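Local coordinates for protein MNMC2 (Aquifex aeolicus, PDB 3VYW) that methylates, with S-adenosylmethionine as methyl donor, the modified wobble uridine of certain bacterial tRNAs, working without the oxidase domain to which such enzymes are usually fused, at residues 5-10 and 39-44; 98-103 and 109-114; 116-121 and 125-130; 173-178 and 201-206. All blocks are in the same frame, centred on the assembly; numbering follows the deposited sequence.

Interaction 1. Residues 5-10 and 39-44; sequences EYLKNY and YNPEES
P41 meets two side chains of helix 3-18 at once, Y6 through an aromatic carbon and L7 through a methyl, and these touches carry most of the 135 Å² buried between 5-10 and 39-44. The pyrrolidine ring sits near the CE2 side of the Y6 ring: CB of P41 is 4.0 Å from CE2 of Y6, with CG of P41 little farther away. The approach is oblique. Y6 reaches P41 because its ring carbon CG is anti to the backbone N (chi1 174°), and its CB already points toward the loop. L7 differs. Its chain meets the proline ring at about a right angle, and the touch is end-on, CD2 of L7 lying 3.9 Å from CG of P41. Its other methyl turns to the backbone, where CD1 of L7 stands 4.3 Å from the carbonyl O of Y39.

The proline therefore works through CB and CG, one helix residue contacting both atoms and the next only CG. The side-chain touches on P41 are all apolar; the polar ties lie beside them, with R3, earlier on the same helix, donating from NE to the Y39 carbonyl, and N40 bonded to K61 and T62. Within the loop, N40 to E43 form a type I beta turn, closed by a weak bond of 3.1 Å from E43 N to N40 O. P41 occupies the second position of that turn, where its phi of -62° fits the turn type. The contact thus has the character of a proline-bearing beta turn, between helix 24-37 and strand 46-50, docked against the amino-terminal helix.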
# COMPACT_ATOMS: atom_id res chain seq x y z
N GLU A 5 15.78 20.02 -11.04
CA GLU A 5 17.21 20.02 -11.05
C GLU A 5 17.76 18.88 -10.26
O GLU A 5 18.66 18.23 -10.68
CB GLU A 5 17.68 21.32 -10.43
CG GLU A 5 18.90 21.95 -11.05
CD GLU A 5 19.66 22.81 -10.06
OE1 GLU A 5 19.04 23.25 -9.07
OE2 GLU A 5 20.87 23.03 -10.26
N TYR A 6 17.25 18.65 -9.08
CA TYR A 6 17.75 17.56 -8.29
C TYR A 6 17.52 16.22 -8.96
O TYR A 6 18.37 15.38 -8.94
CB TYR A 6 17.07 17.57 -6.95
CG TYR A 6 17.38 16.40 -6.07
CD1 TYR A 6 18.31 16.51 -5.10
CD2 TYR A 6 16.73 15.21 -6.20
CE1 TYR A 6 18.61 15.47 -4.29
CE2 TYR A 6 17.02 14.16 -5.40
CZ TYR A 6 17.96 14.31 -4.43
OH TYR A 6 18.29 13.30 -3.60
N LEU A 7 16.34 16.03 -9.50
CA LEU A 7 15.94 14.78 -10.09
C LEU A 7 16.72 14.40 -11.32
O LEU A 7 17.00 13.25 -11.54
CB LEU A 7 14.46 14.77 -10.39
CG LEU A 7 13.53 14.68 -9.22
CD1 LEU A 7 12.13 14.67 -9.71
CD2 LEU A 7 13.81 13.47 -8.39
N LYS A 8 17.01 15.38 -12.15
CA LYS A 8 17.80 15.16 -13.33
C LYS A 8 19.21 14.79 -13.04
O LYS A 8 19.79 14.04 -13.75
CB LYS A 8 17.77 16.37 -14.20
CG LYS A 8 18.86 16.33 -15.21
CD LYS A 8 18.45 17.06 -16.43
CE LYS A 8 19.62 17.64 -17.13
NZ LYS A 8 19.11 18.50 -18.21
N ASN A 9 19.76 15.39 -12.01
CA ASN A 9 21.07 15.06 -11.57
C ASN A 9 21.09 13.66 -11.07
O ASN A 9 22.02 12.95 -11.29
CB ASN A 9 21.48 15.99 -10.44
CG ASN A 9 21.98 17.30 -10.92
OD1 ASN A 9 22.17 17.51 -12.09
ND2 ASN A 9 22.19 18.20 -10.01
N TYR A 10 20.07 13.30 -10.34
CA TYR A 10 19.99 12.01 -9.74
C TYR A 10 19.95 10.97 -10.80
O TYR A 10 20.58 9.97 -10.70
CB TYR A 10 18.73 11.96 -8.91
CG TYR A 10 18.58 10.73 -8.11
CD1 TYR A 10 18.79 10.75 -6.77
CD2 TYR A 10 18.21 9.56 -8.68
CE1 TYR A 10 18.65 9.63 -6.03
CE2 TYR A 10 18.08 8.44 -7.94
CZ TYR A 10 18.30 8.49 -6.62
OH TYR A 10 18.16 7.40 -5.86
N TYR A 39 8.28 11.59 -6.90
CA TYR A 39 7.83 12.41 -5.81
C TYR A 39 8.70 13.63 -5.53
O TYR A 39 9.52 13.99 -6.34
CB TYR A 39 7.61 11.58 -4.56
CG TYR A 39 8.83 11.13 -3.87
CD1 TYR A 39 8.75 10.49 -2.68
CD2 TYR A 39 10.05 11.33 -4.40
CE1 TYR A 39 9.86 10.07 -2.03
CE2 TYR A 39 11.17 10.92 -3.76
CZ TYR A 39 11.06 10.28 -2.58
OH TYR A 39 12.16 9.87 -1.92
N ASN A 40 8.47 14.29 -4.43
CA ASN A 40 9.23 15.45 -4.11
C ASN A 40 10.21 15.24 -2.97
O ASN A 40 9.92 15.57 -1.86
CB ASN A 40 8.29 16.58 -3.75
CG ASN A 40 6.95 16.46 -4.40
OD1 ASN A 40 6.83 16.53 -5.58
ND2 ASN A 40 5.94 16.34 -3.62
N PRO A 41 11.42 14.83 -3.29
CA PRO A 41 12.48 14.50 -2.35
C PRO A 41 12.91 15.67 -1.50
O PRO A 41 13.36 15.49 -0.41
CB PRO A 41 13.62 14.10 -3.25
CG PRO A 41 13.05 14.00 -4.60
CD PRO A 41 11.95 14.96 -4.64
N GLU A 42 12.83 16.87 -2.03
CA GLU A 42 13.12 18.06 -1.28
C GLU A 42 12.16 18.36 -0.14
O GLU A 42 12.56 18.87 0.88
CB GLU A 42 13.30 19.25 -2.22
CG GLU A 42 12.04 19.70 -2.95
CD GLU A 42 11.53 18.71 -3.98
OE1 GLU A 42 10.40 18.88 -4.43
OE2 GLU A 42 12.24 17.79 -4.33
N GLU A 43 10.88 18.08 -0.32
CA GLU A 43 9.86 18.30 0.69
C GLU A 43 9.76 17.28 1.80
O GLU A 43 10.26 16.20 1.70
CB GLU A 43 8.52 18.45 0.02
CG GLU A 43 8.53 19.36 -1.16
CD GLU A 43 8.76 20.79 -0.76
OE1 GLU A 43 8.83 21.05 0.44
OE2 GLU A 43 8.88 21.66 -1.63
N SER A 44 9.12 17.69 2.89
CA SER A 44 8.77 16.84 4.00
C SER A 44 7.64 17.45 4.77
O SER A 44 7.26 18.53 4.50
CB SER A 44 9.96 16.58 4.91
OG SER A 44 10.52 17.77 5.36

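Interaction 2. Residues 98-103 and 109-114; sequences IRILDV and YNLAVA. With SAM (S-adenosylmethionine), chain E.
L111 of helix 109-121 reaches D102 and I100 of strand 97-103, its side chain and that of D102 coming from opposite directions. From CB the chain turns so that CG is anti to the carbonyl carbon (chi1 -69°), which carries the branch toward the strand. CG of L111 then lies 3.6 Å from OD2 of D102. Beyond it the methyls part: CD1 of L111 comes to 3.4 Å from OD2 of D102, whereas CD2 lies 3.9 Å from CG of D102 and 4.4 Å from CG2 of I100. L111 thus lays aliphatic carbon against the carboxylate, whose OD2 is hydrogen-bonded to OG of S131, on the neighbouring strand. An alanine in place of L111 would probably open a gap between helix and strand and strip the buried D102 carboxylate of part of its apolar cover.

The first turn of the same helix binds the cofactor. N of Y109 donates to O of S-adenosylmethionine (3.2 Å, 156°), and N of N110 bonds weakly to OXT at 3.3 Å. A carboxylate met by two amides of a helix's first turn is probably stabilised by the helix dipole, while the leucine contact behind it probably helps to seat that helix on the sheet.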
# COMPACT_ATOMS: atom_id res chain seq x y z
N ILE A 98 -8.77 -13.06 14.16
CA ILE A 98 -8.54 -12.53 12.85
C ILE A 98 -7.18 -11.89 12.85
O ILE A 98 -6.88 -11.15 13.73
CB ILE A 98 -9.60 -11.51 12.50
CG1 ILE A 98 -10.87 -12.20 12.06
CG2 ILE A 98 -9.16 -10.64 11.36
CD1 ILE A 98 -10.75 -12.79 10.69
N ARG A 99 -6.38 -12.17 11.85
CA ARG A 99 -5.09 -11.56 11.71
C ARG A 99 -4.97 -10.60 10.54
O ARG A 99 -5.23 -10.95 9.43
CB ARG A 99 -4.04 -12.63 11.57
CG ARG A 99 -4.27 -13.81 12.45
CD ARG A 99 -2.96 -14.50 12.75
NE ARG A 99 -3.06 -15.41 13.86
CZ ARG A 99 -3.91 -16.42 13.94
NH1 ARG A 99 -4.75 -16.65 12.96
NH2 ARG A 99 -3.92 -17.20 15.00
N ILE A 100 -4.55 -9.39 10.81
CA ILE A 100 -4.34 -8.42 9.76
C ILE A 100 -2.91 -7.98 9.65
O ILE A 100 -2.30 -7.60 10.60
CB ILE A 100 -5.16 -7.18 10.01
CG1 ILE A 100 -6.61 -7.55 10.14
CG2 ILE A 100 -4.96 -6.20 8.89
CD1 ILE A 100 -7.47 -6.37 10.46
N LEU A 101 -2.40 -8.01 8.44
CA LEU A 101 -1.10 -7.48 8.13
C LEU A 101 -1.34 -6.11 7.56
O LEU A 101 -1.96 -5.97 6.58
CB LEU A 101 -0.45 -8.37 7.09
CG LEU A 101 1.01 -8.70 7.19
CD1 LEU A 101 1.73 -8.59 5.88
CD2 LEU A 101 1.64 -7.82 8.21
N ASP A 102 -0.84 -5.08 8.21
CA ASP A 102 -1.12 -3.73 7.77
C ASP A 102 0.09 -3.06 7.21
O ASP A 102 1.00 -2.81 7.91
CB ASP A 102 -1.63 -2.94 8.94
CG ASP A 102 -2.28 -1.68 8.54
OD1 ASP A 102 -2.99 -1.70 7.55
OD2 ASP A 102 -2.10 -0.66 9.19
N VAL A 103 0.06 -2.72 5.94
CA VAL A 103 1.19 -2.08 5.31
C VAL A 103 1.03 -0.58 5.31
O VAL A 103 0.33 -0.05 4.51
CB VAL A 103 1.31 -2.57 3.87
CG1 VAL A 103 2.31 -1.77 3.12
CG2 VAL A 103 1.65 -4.01 3.79
N TYR A 109 -6.45 4.71 10.30
CA TYR A 109 -7.83 4.67 9.88
C TYR A 109 -8.37 3.33 9.48
O TYR A 109 -9.42 2.98 9.87
CB TYR A 109 -8.01 5.59 8.70
CG TYR A 109 -8.08 7.04 9.03
CD1 TYR A 109 -7.84 7.52 10.29
CD2 TYR A 109 -8.38 7.93 8.07
CE1 TYR A 109 -7.90 8.85 10.56
CE2 TYR A 109 -8.44 9.25 8.34
CZ TYR A 109 -8.21 9.71 9.58
OH TYR A 109 -8.30 11.03 9.81
N ASN A 110 -7.64 2.60 8.67
CA ASN A 110 -8.10 1.33 8.22
C ASN A 110 -8.30 0.44 9.40
O ASN A 110 -9.25 -0.25 9.49
CB ASN A 110 -7.06 0.67 7.35
CG ASN A 110 -7.05 1.16 5.93
OD1 ASN A 110 -7.98 1.72 5.45
ND2 ASN A 110 -5.97 0.93 5.27
N LEU A 111 -7.34 0.45 10.29
CA LEU A 111 -7.38 -0.39 11.44
C LEU A 111 -8.52 -0.07 12.36
O LEU A 111 -9.14 -0.94 12.86
CB LEU A 111 -6.07 -0.30 12.19
CG LEU A 111 -4.91 -0.93 11.46
CD1 LEU A 111 -3.63 -0.85 12.23
CD2 LEU A 111 -5.20 -2.35 11.07
N ALA A 112 -8.75 1.19 12.60
CA ALA A 112 -9.84 1.62 13.40
C ALA A 112 -11.18 1.30 12.80
O ALA A 112 -12.06 0.88 13.48
CB ALA A 112 -9.73 3.10 13.65
N VAL A 113 -11.34 1.53 11.52
CA VAL A 113 -12.56 1.20 10.87
C VAL A 113 -12.84 -0.28 10.90
O VAL A 113 -13.93 -0.68 11.12
CB VAL A 113 -12.60 1.77 9.46
CG1 VAL A 113 -13.72 1.19 8.66
CG2 VAL A 113 -12.73 3.26 9.53
N ALA A 114 -11.83 -1.08 10.70
CA ALA A 114 -12.00 -2.49 10.78
C ALA A 114 -12.41 -2.96 12.15
O ALA A 114 -13.30 -3.75 12.28
CB ALA A 114 -10.72 -3.16 10.37
N SAM E . -2.91 3.29 6.18
CA SAM E . -2.92 4.63 6.64
C SAM E . -4.26 4.80 7.24
O SAM E . -4.57 5.75 7.90
OXT SAM E . -5.06 3.91 7.08
CB SAM E . -2.54 5.46 5.43
CG SAM E . -1.02 5.35 5.28
SD SAM E . -0.32 6.14 4.03
CE SAM E . -1.15 5.80 2.67
C5' SAM E . 1.23 5.60 3.76
C4' SAM E . 2.05 5.23 4.99
O4' SAM E . 3.10 4.35 4.62
C3' SAM E . 2.76 6.40 5.65
O3' SAM E . 2.67 6.28 7.05
C2' SAM E . 4.20 6.23 5.26
O2' SAM E . 5.05 6.76 6.24
C1' SAM E . 4.33 4.74 5.19
N9 SAM E . 5.50 4.25 4.44
C8 SAM E . 5.93 4.63 3.26
N7 SAM E . 7.00 3.97 2.88
C5 SAM E . 7.30 3.14 3.83
C6 SAM E . 8.32 2.13 4.06
N6 SAM E . 9.28 1.88 3.19
N1 SAM E . 8.28 1.47 5.19
C2 SAM E . 7.35 1.68 6.07
N3 SAM E . 6.42 2.57 5.92
C4 SAM E . 6.32 3.33 4.85

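Interaction 3. Residues 116-121 and 125-130; sequences KHLWEV and LRVEII
The indole of W119 presents its edge to L125: NE1 of W119 donates to the backbone O of L125 at 3.0 Å, the N-H pointing almost straight at the acceptor (173°). The oxygen is only 5° out of the indole plane, while the donor is somewhat tilted from the carbonyl plane. V127 approaches the same ring obliquely, its CG2 standing 4.1 Å from CZ2 of W119. R165 adds a cation-pi contact to the indole. The ring arrives here because CG of W119 is anti to its own carbonyl carbon (chi1 -72°), which carries the indole toward the start of strand 126-133, its NE1 at L125.

Beside the indole, L118 makes an aliphatic contact. CD2 of L118 lies 3.9 Å from CD2 of L125, and the other methyl, CD1 of L118, is 4.2 Å from CG2 of V127. That valine methyl is therefore shared, touching the leucine and the indole alike. Outside the pair, L118 also packs on I88 and L89 of helix 88-94, and L125 on I98.

These residues lie at the turn from helix to strand in the beta-alpha-beta unit of strand 97-103, helix 109-121 and strand 126-133. Aliphatic packing probably helps set the spacing there, whereas the one directional bond fixes the rotation of the indole and satisfies the carbonyl of L125 just before the strand begins.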
# COMPACT_ATOMS: atom_id res chain seq x y z
N LYS A 116 -13.94 -1.43 14.53
CA LYS A 116 -15.31 -1.16 14.88
C LYS A 116 -16.28 -2.16 14.30
O LYS A 116 -17.15 -2.63 14.97
CB LYS A 116 -15.68 0.22 14.41
CG LYS A 116 -16.87 0.78 15.14
CD LYS A 116 -17.73 1.61 14.24
CE LYS A 116 -19.07 1.86 14.88
NZ LYS A 116 -18.94 2.49 16.21
N HIS A 117 -16.16 -2.46 13.03
CA HIS A 117 -16.93 -3.48 12.42
C HIS A 117 -16.64 -4.84 12.90
O HIS A 117 -17.53 -5.63 13.08
CB HIS A 117 -16.81 -3.38 10.94
CG HIS A 117 -17.32 -2.10 10.42
ND1 HIS A 117 -18.47 -1.99 9.80
CD2 HIS A 117 -16.84 -0.83 10.55
CE1 HIS A 117 -18.69 -0.73 9.51
NE2 HIS A 117 -17.68 -0.03 9.97
N LEU A 118 -15.40 -5.18 13.10
CA LEU A 118 -15.14 -6.53 13.50
C LEU A 118 -15.80 -6.80 14.81
O LEU A 118 -16.37 -7.84 15.00
CB LEU A 118 -13.66 -6.73 13.70
CG LEU A 118 -12.86 -6.93 12.45
CD1 LEU A 118 -11.41 -6.90 12.83
CD2 LEU A 118 -13.23 -8.27 11.90
N TRP A 119 -15.64 -5.89 15.75
CA TRP A 119 -16.30 -6.01 17.01
C TRP A 119 -17.79 -5.91 17.01
O TRP A 119 -18.44 -6.51 17.81
CB TRP A 119 -15.61 -5.20 18.08
CG TRP A 119 -14.31 -5.81 18.47
CD1 TRP A 119 -13.99 -7.14 18.48
CD2 TRP A 119 -13.11 -5.14 18.86
NE1 TRP A 119 -12.72 -7.31 18.86
CE2 TRP A 119 -12.14 -6.16 19.11
CE3 TRP A 119 -12.76 -3.84 19.04
CZ2 TRP A 119 -10.88 -5.87 19.51
CZ3 TRP A 119 -11.48 -3.56 19.45
CH2 TRP A 119 -10.57 -4.55 19.67
N GLU A 120 -18.37 -5.15 16.12
CA GLU A 120 -19.80 -5.13 16.09
C GLU A 120 -20.28 -6.51 15.72
O GLU A 120 -21.23 -6.99 16.27
CB GLU A 120 -20.31 -4.10 15.09
CG GLU A 120 -19.80 -2.72 15.40
CD GLU A 120 -20.58 -1.61 14.76
OE1 GLU A 120 -20.65 -1.54 13.53
OE2 GLU A 120 -21.10 -0.78 15.49
N VAL A 121 -19.64 -7.12 14.75
CA VAL A 121 -20.03 -8.42 14.31
C VAL A 121 -19.85 -9.50 15.34
O VAL A 121 -20.73 -10.29 15.55
CB VAL A 121 -19.27 -8.80 13.06
CG1 VAL A 121 -19.08 -10.29 12.98
CG2 VAL A 121 -20.00 -8.27 11.85
N LEU A 125 -14.10 -11.29 19.53
CA LEU A 125 -13.02 -11.64 18.63
C LEU A 125 -11.66 -11.15 19.02
O LEU A 125 -11.48 -10.03 19.36
CB LEU A 125 -13.35 -11.05 17.28
CG LEU A 125 -12.57 -11.56 16.10
CD1 LEU A 125 -13.13 -12.88 15.70
CD2 LEU A 125 -12.76 -10.56 15.00
N ARG A 126 -10.67 -12.00 18.93
CA ARG A 126 -9.36 -11.57 19.25
C ARG A 126 -8.71 -11.16 17.98
O ARG A 126 -8.74 -11.86 17.03
CB ARG A 126 -8.60 -12.69 19.91
CG ARG A 126 -7.23 -12.32 20.42
CD ARG A 126 -6.21 -13.31 19.92
NE ARG A 126 -4.85 -12.89 20.19
CZ ARG A 126 -4.48 -12.18 21.24
NH1 ARG A 126 -5.38 -11.81 22.12
NH2 ARG A 126 -3.23 -11.84 21.40
N VAL A 127 -8.13 -9.98 17.94
CA VAL A 127 -7.58 -9.49 16.71
C VAL A 127 -6.10 -9.32 16.76
O VAL A 127 -5.60 -8.70 17.64
CB VAL A 127 -8.22 -8.18 16.33
CG1 VAL A 127 -7.83 -7.82 14.94
CG2 VAL A 127 -9.71 -8.28 16.41
N GLU A 128 -5.39 -9.88 15.80
CA GLU A 128 -3.96 -9.69 15.72
C GLU A 128 -3.55 -8.77 14.59
O GLU A 128 -3.75 -9.06 13.45
CB GLU A 128 -3.27 -11.02 15.49
CG GLU A 128 -3.30 -11.97 16.65
CD GLU A 128 -2.43 -13.17 16.40
OE1 GLU A 128 -2.94 -14.30 16.38
OE2 GLU A 128 -1.22 -13.00 16.24
N ILE A 129 -2.96 -7.64 14.93
CA ILE A 129 -2.47 -6.72 13.95
C ILE A 129 -0.98 -6.49 14.03
O ILE A 129 -0.45 -6.19 15.05
CB ILE A 129 -3.13 -5.36 14.12
CG1 ILE A 129 -4.62 -5.50 14.03
CG2 ILE A 129 -2.67 -4.40 13.06
CD1 ILE A 129 -5.35 -4.29 14.52
N ILE A 130 -0.32 -6.62 12.89
CA ILE A 130 1.04 -6.18 12.70
C ILE A 130 1.08 -5.11 11.64
O ILE A 130 0.63 -5.28 10.56
CB ILE A 130 1.91 -7.33 12.26
CG1 ILE A 130 1.92 -8.39 13.33
CG2 ILE A 130 3.30 -6.84 11.96
CD1 ILE A 130 2.82 -9.55 13.03

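Interaction 4. Residues 173-178 and 201-206; sequences GDARKR and PELWTL. With SAM (S-adenosylmethionine), chain E.
A175 and L203 touch through CB and CD2 beside the adenine of S-adenosylmethionine, and both residues also belong to its first shell. N of A175 donates to N1 of the base at 3.0 Å. In turn, N6 of the base gives a hydrogen to OD1 of D174, again at 3.0 Å and nearly straight (175°). A weak bond runs from N6 to OE2 of E202. Over the ring system lies L203, whose CD1 is 3.5 Å from C5 of the cofactor.

The second shell is R176. Its guanidinium meets the carboxylate of D174 edge-on: NH2 of R176 donates to the syn lone pair of OD2 of D174 at 2.8 Å, and the oxygen is 13° out of the guanidinium plane. D174 is the N-cap of helix 175-178: its OD1 accepts from N of R176 at 3.1 Å, the N-H coming from above the carboxylate plane. A bend at chi3 (-64°) folds the arginine back toward that aspartate. E202 covers one guanidinium face with its aliphatic part, CB standing 3.6 Å from NE of R176, while its OE1 is bonded to N200. Farther out, NH1 of R176 pairs with D285.

A leucine in place of R176 would probably leave D174 and D285 without their charged partner and set the D174 carboxylate freer to turn away from the adenine. An aspartate held by the adenine amino group, a backbone N-H and the guanidinium is likely to stay ionised, and with the A175 amide it reads both the N6 amino group and the N1 acceptor, a pattern suited to adenine.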
# COMPACT_ATOMS: atom_id res chain seq x y z
N GLY A 173 10.43 1.79 11.33
CA GLY A 173 11.39 1.56 10.29
C GLY A 173 10.79 1.11 9.00
O GLY A 173 9.61 0.95 8.91
N ASP A 174 11.63 0.90 8.01
CA ASP A 174 11.28 0.41 6.69
C ASP A 174 10.69 -0.95 6.73
O ASP A 174 11.22 -1.83 7.34
CB ASP A 174 12.57 0.30 5.88
CG ASP A 174 12.35 0.31 4.40
OD1 ASP A 174 11.32 -0.13 3.92
OD2 ASP A 174 13.23 0.77 3.69
N ALA A 175 9.59 -1.14 6.04
CA ALA A 175 8.91 -2.40 6.02
C ALA A 175 9.74 -3.48 5.42
O ALA A 175 9.63 -4.60 5.80
CB ALA A 175 7.59 -2.28 5.31
N ARG A 176 10.56 -3.12 4.46
CA ARG A 176 11.40 -4.06 3.80
C ARG A 176 12.36 -4.68 4.77
O ARG A 176 12.66 -5.84 4.68
CB ARG A 176 12.20 -3.34 2.74
CG ARG A 176 11.46 -3.01 1.48
CD ARG A 176 12.37 -2.35 0.48
NE ARG A 176 12.84 -1.10 0.99
CZ ARG A 176 13.73 -0.33 0.41
NH1 ARG A 176 14.24 -0.64 -0.74
NH2 ARG A 176 14.08 0.78 0.97
N LYS A 177 12.92 -3.90 5.67
CA LYS A 177 13.68 -4.47 6.75
C LYS A 177 12.89 -5.18 7.81
O LYS A 177 13.20 -6.29 8.15
CB LYS A 177 14.47 -3.39 7.43
CG LYS A 177 15.88 -3.31 6.93
CD LYS A 177 16.45 -1.95 7.18
CE LYS A 177 17.16 -1.57 5.93
NZ LYS A 177 16.71 -2.50 4.86
N ARG A 178 11.88 -4.53 8.34
CA ARG A 178 11.13 -5.09 9.45
C ARG A 178 10.36 -6.35 9.15
O ARG A 178 10.05 -7.09 10.02
CB ARG A 178 10.23 -4.06 10.09
CG ARG A 178 10.90 -2.84 10.66
CD ARG A 178 12.16 -3.13 11.45
NE ARG A 178 11.91 -3.82 12.69
CZ ARG A 178 11.37 -3.28 13.75
NH1 ARG A 178 11.04 -2.02 13.76
NH2 ARG A 178 11.19 -3.99 14.82
N PRO A 201 7.77 3.51 -4.33
CA PRO A 201 8.09 2.30 -5.06
C PRO A 201 8.52 1.06 -4.28
O PRO A 201 8.22 -0.01 -4.73
CB PRO A 201 9.14 2.76 -6.06
CG PRO A 201 9.40 4.15 -5.76
CD PRO A 201 8.28 4.68 -5.01
N GLU A 202 9.17 1.21 -3.14
CA GLU A 202 9.74 0.09 -2.39
C GLU A 202 8.68 -0.85 -1.97
O GLU A 202 8.96 -1.97 -1.76
CB GLU A 202 10.48 0.51 -1.14
CG GLU A 202 11.02 1.90 -1.12
CD GLU A 202 9.98 2.94 -0.83
OE1 GLU A 202 9.33 3.34 -1.74
OE2 GLU A 202 9.88 3.41 0.27
N LEU A 203 7.47 -0.37 -1.80
CA LEU A 203 6.44 -1.17 -1.21
C LEU A 203 5.60 -1.88 -2.22
O LEU A 203 4.67 -2.52 -1.89
CB LEU A 203 5.60 -0.30 -0.30
CG LEU A 203 6.33 0.15 0.94
CD1 LEU A 203 5.45 0.97 1.84
CD2 LEU A 203 6.81 -1.05 1.67
N TRP A 204 5.93 -1.74 -3.48
CA TRP A 204 5.20 -2.41 -4.49
C TRP A 204 5.99 -3.29 -5.38
O TRP A 204 5.53 -3.62 -6.44
CB TRP A 204 4.48 -1.41 -5.33
CG TRP A 204 3.65 -0.44 -4.57
CD1 TRP A 204 4.01 0.79 -4.13
CD2 TRP A 204 2.28 -0.58 -4.18
NE1 TRP A 204 3.00 1.38 -3.51
CE2 TRP A 204 1.94 0.62 -3.50
CE3 TRP A 204 1.33 -1.55 -4.31
CZ2 TRP A 204 0.70 0.85 -2.99
CZ3 TRP A 204 0.09 -1.32 -3.79
CH2 TRP A 204 -0.22 -0.15 -3.14
N THR A 205 7.20 -3.64 -5.03
CA THR A 205 7.96 -4.49 -5.90
C THR A 205 7.53 -5.92 -5.81
O THR A 205 6.94 -6.31 -4.88
CB THR A 205 9.44 -4.41 -5.62
OG1 THR A 205 9.66 -4.59 -4.24
CG2 THR A 205 9.92 -3.10 -5.96
N LEU A 206 7.89 -6.71 -6.80
CA LEU A 206 7.66 -8.13 -6.81
C LEU A 206 8.36 -8.75 -5.64
O LEU A 206 7.88 -9.65 -5.04
CB LEU A 206 8.26 -8.69 -8.08
CG LEU A 206 7.79 -9.87 -8.91
CD1 LEU A 206 8.97 -10.60 -9.45
CD2 LEU A 206 6.82 -10.81 -8.27
N SAM E . -2.91 3.29 6.18
CA SAM E . -2.92 4.63 6.64
C SAM E . -4.26 4.80 7.24
O SAM E . -4.57 5.75 7.90
OXT SAM E . -5.06 3.91 7.08
CB SAM E . -2.54 5.46 5.43
CG SAM E . -1.02 5.35 5.28
SD SAM E . -0.32 6.14 4.03
CE SAM E . -1.15 5.80 2.67
C5' SAM E . 1.23 5.60 3.76
C4' SAM E . 2.05 5.23 4.99
O4' SAM E . 3.10 4.35 4.62
C3' SAM E . 2.76 6.40 5.65
O3' SAM E . 2.67 6.28 7.05
C2' SAM E . 4.20 6.23 5.26
O2' SAM E . 5.05 6.76 6.24
C1' SAM E . 4.33 4.74 5.19
N9 SAM E . 5.50 4.25 4.44
C8 SAM E . 5.93 4.63 3.26
N7 SAM E . 7.00 3.97 2.88
C5 SAM E . 7.30 3.14 3.83
C6 SAM E . 8.32 2.13 4.06
N6 SAM E . 9.28 1.88 3.19
N1 SAM E . 8.28 1.47 5.19
C2 SAM E . 7.35 1.68 6.07
N3 SAM E . 6.42 2.57 5.92
C4 SAM E . 6.32 3.33 4.85

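Interactions 2 and 3 share helix 109-121 and use the adjacent strands 97-103 and 126-133; they touch directly, R99 pairing with E128 across the strands. Both are buried contacts, but interaction 2 sets a leucine against a carboxylate near the cofactor, while interaction 3, nearer the far end of the helix, combines aliphatic packing with one indole bond. Interaction 4 is also buried and meets the same S-adenosylmethionine as interaction 2 at its other end: adenine in one, carboxylate in the other, with contact centres about 18 Å apart. Interaction 1 is only partly buried, has its centre about 22 Å from that of the chain, and rests on apolar side-chain touches.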